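Long-range contact in outer membrane usher protein PapC (Escherichia coli, PDB 3L48), which forms the outer-membrane pore through which pilus subunits are exported and assembled, represented here by its C-terminal domain alone: residues P22-L36 / L47-W60. Residues are numbered along the deposited sequence; the frame is centred on the assembly and turned at random.
Sequences PPFGASVTSEKGREL and LSGVTPGETLSVNW. With CO (cobalt (II) ion), chain F.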
loop_
_atom_site.group_PDB
_atom_site.type_symbol
_atom_site.label_atom_id
_atom_site.label_comp_id
_atom_site.label_asym_id
_atom_site.label_seq_id
_atom_site.Cartn_x
_atom_site.Cartn_y
_atom_site.Cartn_z
ATOM N N PRO A 22 -7.458 -5.738 -1.785
ATOM C CA PRO A 22 -6.530 -6.179 -2.831
ATOM C C PRO A 22 -6.178 -7.641 -2.579
ATOM O O PRO A 22 -6.089 -8.052 -1.419
ATOM C CB PRO A 22 -5.302 -5.286 -2.618
ATOM C CG PRO A 22 -5.816 -4.092 -1.861
ATOM C CD PRO A 22 -6.934 -4.606 -1.001
ATOM N N PRO A 23 -5.988 -8.425 -3.649
ATOM C CA PRO A 23 -5.806 -9.874 -3.504
ATOM C C PRO A 23 -4.455 -10.276 -2.915
ATOM O O PRO A 23 -3.450 -9.591 -3.099
ATOM C CB PRO A 23 -5.928 -10.387 -4.944
ATOM C CG PRO A 23 -5.508 -9.223 -5.790
ATOM C CD PRO A 23 -5.999 -8.001 -5.062
ATOM N N PHE A 24 -4.468 -11.394 -2.197
ATOM C CA PHE A 24 -3.271 -12.072 -1.719
ATOM C C PHE A 24 -2.247 -12.205 -2.845
ATOM O O PHE A 24 -2.507 -12.858 -3.855
ATOM C CB PHE A 24 -3.683 -13.457 -1.210
ATOM C CG PHE A 24 -2.566 -14.259 -0.604
ATOM C CD1 PHE A 24 -1.875 -15.192 -1.359
ATOM C CD2 PHE A 24 -2.233 -14.108 0.732
ATOM C CE1 PHE A 24 -0.858 -15.945 -0.798
ATOM C CE2 PHE A 24 -1.214 -14.860 1.299
ATOM C CZ PHE A 24 -0.528 -15.780 0.529
ATOM N N GLY A 25 -1.084 -11.580 -2.679
ATOM C CA GLY A 25 -0.028 -11.696 -3.670
ATOM C C GLY A 25 0.148 -10.467 -4.541
ATOM O O GLY A 25 1.028 -10.429 -5.398
ATOM N N ALA A 26 -0.696 -9.461 -4.333
ATOM C CA ALA A 26 -0.539 -8.186 -5.025
ATOM C C ALA A 26 0.750 -7.510 -4.557
ATOM O O ALA A 26 1.192 -7.724 -3.430
ATOM C CB ALA A 26 -1.737 -7.287 -4.756
ATOM N N SER A 27 1.353 -6.699 -5.418
ATOM C CA SER A 27 2.564 -5.977 -5.040
ATOM C C SER A 27 2.279 -4.502 -4.778
ATOM O O SER A 27 1.379 -3.916 -5.375
ATOM C CB SER A 27 3.642 -6.118 -6.115
ATOM O OG SER A 27 3.226 -5.509 -7.322
ATOM N N VAL A 28 3.058 -3.908 -3.882
ATOM C CA VAL A 28 2.932 -2.493 -3.565
ATOM C C VAL A 28 4.234 -1.796 -3.936
ATOM O O VAL A 28 5.308 -2.179 -3.469
ATOM C CB VAL A 28 2.650 -2.274 -2.069
ATOM C CG1 VAL A 28 2.344 -0.811 -1.801
ATOM C CG2 VAL A 28 1.494 -3.150 -1.620
ATOM N N THR A 29 4.140 -0.774 -4.777
ATOM C CA THR A 29 5.331 -0.118 -5.301
ATOM C C THR A 29 5.318 1.377 -5.026
ATOM O O THR A 29 4.259 2.007 -4.989
ATOM C CB THR A 29 5.477 -0.345 -6.817
ATOM O OG1 THR A 29 4.290 0.097 -7.480
ATOM C CG2 THR A 29 5.700 -1.822 -7.118
ATOM N N SER A 30 6.509 1.937 -4.837
ATOM C CA SER A 30 6.665 3.360 -4.570
ATOM C C SER A 30 6.554 4.160 -5.859
ATOM O O SER A 30 6.545 3.592 -6.953
ATOM C CB SER A 30 8.018 3.632 -3.909
ATOM O OG SER A 30 9.082 3.313 -4.790
ATOM N N GLU A 31 6.463 5.480 -5.725
ATOM C CA GLU A 31 6.464 6.361 -6.884
ATOM C C GLU A 31 7.660 6.017 -7.761
ATOM O O GLU A 31 7.556 5.970 -8.988
ATOM C CB GLU A 31 6.556 7.824 -6.449
ATOM C CG GLU A 31 5.468 8.269 -5.486
ATOM C CD GLU A 31 5.633 9.715 -5.054
ATOM O OE1 GLU A 31 6.788 10.188 -4.983
ATOM O OE2 GLU A 31 4.610 10.376 -4.778
ATOM N N LYS A 32 8.795 5.771 -7.113
ATOM C CA LYS A 32 10.044 5.479 -7.805
ATOM C C LYS A 32 9.983 4.151 -8.556
ATOM O O LYS A 32 10.765 3.912 -9.475
ATOM C CB LYS A 32 11.207 5.468 -6.809
ATOM C CG LYS A 32 11.242 6.676 -5.881
ATOM N N GLY A 33 9.052 3.289 -8.159
ATOM C CA GLY A 33 8.876 2.002 -8.809
ATOM C C GLY A 33 9.418 0.835 -8.002
ATOM O O GLY A 33 9.398 -0.310 -8.461
ATOM N N ARG A 34 9.900 1.124 -6.797
ATOM C CA ARG A 34 10.475 0.100 -5.933
ATOM C C ARG A 34 9.384 -0.702 -5.224
ATOM O O ARG A 34 8.389 -0.145 -4.758
ATOM C CB ARG A 34 11.408 0.742 -4.905
ATOM C CG ARG A 34 12.393 1.744 -5.492
ATOM N N GLU A 35 9.576 -2.013 -5.143
ATOM C CA GLU A 35 8.624 -2.876 -4.454
ATOM C C GLU A 35 8.871 -2.882 -2.952
ATOM O O GLU A 35 9.855 -3.446 -2.470
ATOM C CB GLU A 35 8.677 -4.289 -5.026
ATOM C CG GLU A 35 8.139 -4.345 -6.435
ATOM C CD GLU A 35 8.343 -5.681 -7.103
ATOM O OE1 GLU A 35 8.064 -5.763 -8.316
ATOM O OE2 GLU A 35 8.783 -6.635 -6.424
ATOM N N LEU A 36 7.965 -2.244 -2.220
ATOM C CA LEU A 36 8.126 -2.041 -0.787
ATOM C C LEU A 36 7.504 -3.174 0.020
ATOM O O LEU A 36 7.770 -3.324 1.210
ATOM C CB LEU A 36 7.509 -0.701 -0.384
ATOM C CG LEU A 36 7.904 0.465 -1.295
ATOM C CD1 LEU A 36 7.353 1.779 -0.770
ATOM C CD2 LEU A 36 9.416 0.541 -1.431
ATOM N N LEU A 47 5.032 -2.912 4.652
ATOM C CA LEU A 47 5.818 -2.158 3.684
ATOM C C LEU A 47 7.155 -1.691 4.263
ATOM O O LEU A 47 7.208 -1.116 5.351
ATOM C CB LEU A 47 5.016 -0.963 3.173
ATOM C CG LEU A 47 3.606 -1.278 2.668
ATOM C CD1 LEU A 47 2.841 0.002 2.386
ATOM C CD2 LEU A 47 3.657 -2.157 1.431
ATOM N N SER A 48 8.230 -1.946 3.525
ATOM C CA SER A 48 9.567 -1.525 3.932
ATOM C C SER A 48 9.997 -0.276 3.169
ATOM O O SER A 48 9.706 -0.133 1.980
ATOM C CB SER A 48 10.585 -2.642 3.678
ATOM O OG SER A 48 10.246 -3.827 4.373
ATOM N N GLY A 49 10.692 0.621 3.862
ATOM C CA GLY A 49 11.299 1.783 3.236
ATOM C C GLY A 49 10.313 2.751 2.617
ATOM O O GLY A 49 10.586 3.341 1.573
ATOM N N VAL A 50 9.164 2.917 3.264
ATOM C CA VAL A 50 8.145 3.845 2.791
ATOM C C VAL A 50 8.512 5.281 3.143
ATOM O O VAL A 50 9.020 5.556 4.229
ATOM C CB VAL A 50 6.765 3.533 3.406
ATOM C CG1 VAL A 50 5.691 4.428 2.792
ATOM C CG2 VAL A 50 6.419 2.068 3.217
ATOM N N THR A 51 8.248 6.197 2.217
ATOM C CA THR A 51 8.464 7.615 2.464
ATOM C C THR A 51 7.142 8.284 2.804
ATOM O O THR A 51 6.194 8.221 2.024
ATOM C CB THR A 51 9.068 8.318 1.235
ATOM O OG1 THR A 51 10.233 7.608 0.798
ATOM C CG2 THR A 51 9.444 9.753 1.574
ATOM N N PRO A 52 7.068 8.920 3.981
ATOM C CA PRO A 52 5.839 9.621 4.365
ATOM C C PRO A 52 5.439 10.651 3.312
ATOM O O PRO A 52 6.266 11.467 2.907
ATOM C CB PRO A 52 6.232 10.324 5.668
ATOM C CG PRO A 52 7.346 9.489 6.225
ATOM C CD PRO A 52 8.105 8.993 5.026
ATOM N N GLY A 53 4.189 10.602 2.865
ATOM C CA GLY A 53 3.689 11.571 1.908
ATOM C C GLY A 53 3.683 11.101 0.464
ATOM O O GLY A 53 3.077 11.742 -0.395
ATOM N N GLU A 54 4.351 9.985 0.186
ATOM C CA GLU A 54 4.443 9.497 -1.186
ATOM C C GLU A 54 3.177 8.770 -1.626
ATOM O O GLU A 54 2.324 8.425 -0.808
ATOM C CB GLU A 54 5.661 8.588 -1.367
ATOM C CG GLU A 54 5.497 7.195 -0.791
ATOM C CD GLU A 54 6.633 6.268 -1.185
ATOM O OE1 GLU A 54 7.069 6.325 -2.355
ATOM O OE2 GLU A 54 7.084 5.476 -0.331
ATOM N N THR A 55 3.062 8.550 -2.930
ATOM C CA THR A 55 1.943 7.806 -3.494
ATOM C C THR A 55 2.394 6.409 -3.898
ATOM O O THR A 55 3.314 6.251 -4.699
ATOM C CB THR A 55 1.354 8.514 -4.731
ATOM O OG1 THR A 55 0.862 9.806 -4.356
ATOM C CG2 THR A 55 0.211 7.693 -5.324
ATOM N N LEU A 56 1.748 5.396 -3.335
ATOM C CA LEU A 56 2.073 4.021 -3.675
ATOM C C LEU A 56 1.029 3.474 -4.632
ATOM O O LEU A 56 -0.135 3.873 -4.593
ATOM C CB LEU A 56 2.130 3.150 -2.419
ATOM C CG LEU A 56 3.061 3.602 -1.290
ATOM C CD1 LEU A 56 3.107 2.549 -0.190
ATOM C CD2 LEU A 56 4.460 3.887 -1.813
ATOM N N SER A 57 1.448 2.563 -5.501
ATOM C CA SER A 57 0.509 1.879 -6.375
ATOM C C SER A 57 0.429 0.407 -5.986
ATOM O O SER A 57 1.436 -0.212 -5.639
ATOM C CB SER A 57 0.905 2.037 -7.844
ATOM O OG SER A 57 2.004 1.208 -8.165
ATOM N N VAL A 58 -0.780 -0.140 -6.023
ATOM C CA VAL A 58 -0.998 -1.542 -5.713
ATOM C C VAL A 58 -1.277 -2.294 -7.005
ATOM O O VAL A 58 -2.215 -1.972 -7.732
ATOM C CB VAL A 58 -2.170 -1.719 -4.740
ATOM C CG1 VAL A 58 -2.360 -3.188 -4.396
ATOM C CG2 VAL A 58 -1.924 -0.897 -3.485
ATOM N N ASN A 59 -0.455 -3.295 -7.292
ATOM C CA ASN A 59 -0.526 -3.976 -8.575
ATOM C C ASN A 59 -0.968 -5.427 -8.475
ATOM O O ASN A 59 -0.529 -6.163 -7.592
ATOM C CB ASN A 59 0.833 -3.909 -9.277
ATOM C CG ASN A 59 1.539 -2.589 -9.051
ATOM O OD1 ASN A 59 2.442 -2.488 -8.216
ATOM N ND2 ASN A 59 1.125 -1.563 -9.785
ATOM N N TRP A 60 -1.855 -5.822 -9.384
ATOM C CA TRP A 60 -2.137 -7.231 -9.633
ATOM C C TRP A 60 -2.735 -7.406 -11.026
ATOM O O TRP A 60 -3.213 -6.445 -11.624
ATOM C CB TRP A 60 -3.024 -7.849 -8.542
ATOM C CG TRP A 60 -4.450 -7.396 -8.516
ATOM C CD1 TRP A 60 -5.499 -7.936 -9.208
ATOM C CD2 TRP A 60 -4.996 -6.333 -7.721
ATOM N NE1 TRP A 60 -6.662 -7.263 -8.902
ATOM C CE2 TRP A 60 -6.381 -6.280 -7.998
ATOM C CE3 TRP A 60 -4.448 -5.425 -6.810
ATOM C CZ2 TRP A 60 -7.221 -5.342 -7.395
ATOM C CZ3 TRP A 60 -5.286 -4.498 -6.216
ATOM C CH2 TRP A 60 -6.658 -4.465 -6.510
HETATM CO CO CO F . 8.448 -7.454 -9.355
HETATM O O HOH W 1 4.311 2.963 -9.106
#
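S27 and N59 exchange two backbone hydrogen bonds, the shorter running 2.7 Å from N59 N to S27 O and nearly straight. T29 and S57 repeat the exchange two residues on, and V28 faces V58 as the non-hydrogen-bonded pair between them. This is antiparallel pairing of 27-29 with 55-59, the axes 156° apart. The hydroxyls of the second pair also meet, T29 OG1 lying 2.6 Å from S57 OG; both are held between backbone N and carbonyl carbon (chi1 56° and 75°), which turns the two oxygens to each other. A water joins S57 OG to S30 O. Beyond the strand, E31 reaches back with an extended chain and accepts T55 N at OE2, 3.0 Å away and above the carboxylate plane. The buried E54 lays its carboxylate against 22-36: OE2 receives T51 N within the type II turn T51-E54, and OE1 comes against S30 CB. Where edge strand 35-38 comes near the end of 44-47, S48 N donates a nearly straight hydrogen bond to L36 O.

These pairings illustrate how a beta sandwich is built, here the Ig-like, Greek-key fold of the usher's C-terminal domain: 27-29 and 55-59 are the inner strands of a four-stranded antiparallel sheet, with polar S27, T29, S57 and N59 on one face and V28 and V58 on the other. V28 packs on L47 of the opposing sheet, whose CD2 lies 3.6 Å from V28 CB, while L56 CD1 meets V28 CG1. L36 CD1 touches L56 CD2 at 3.7 Å and, more loosely, V50 CG2. At the far end the W60 indole lies across P23, whose CD sits over the six-membered ring, 3.3 Å from its centroid, in a CH-pi contact. P22 CB touches W60 CZ3 at 3.7 Å, and the P22 side chain also packs on L14 and L16 of strand 10-16 in the opposing sheet.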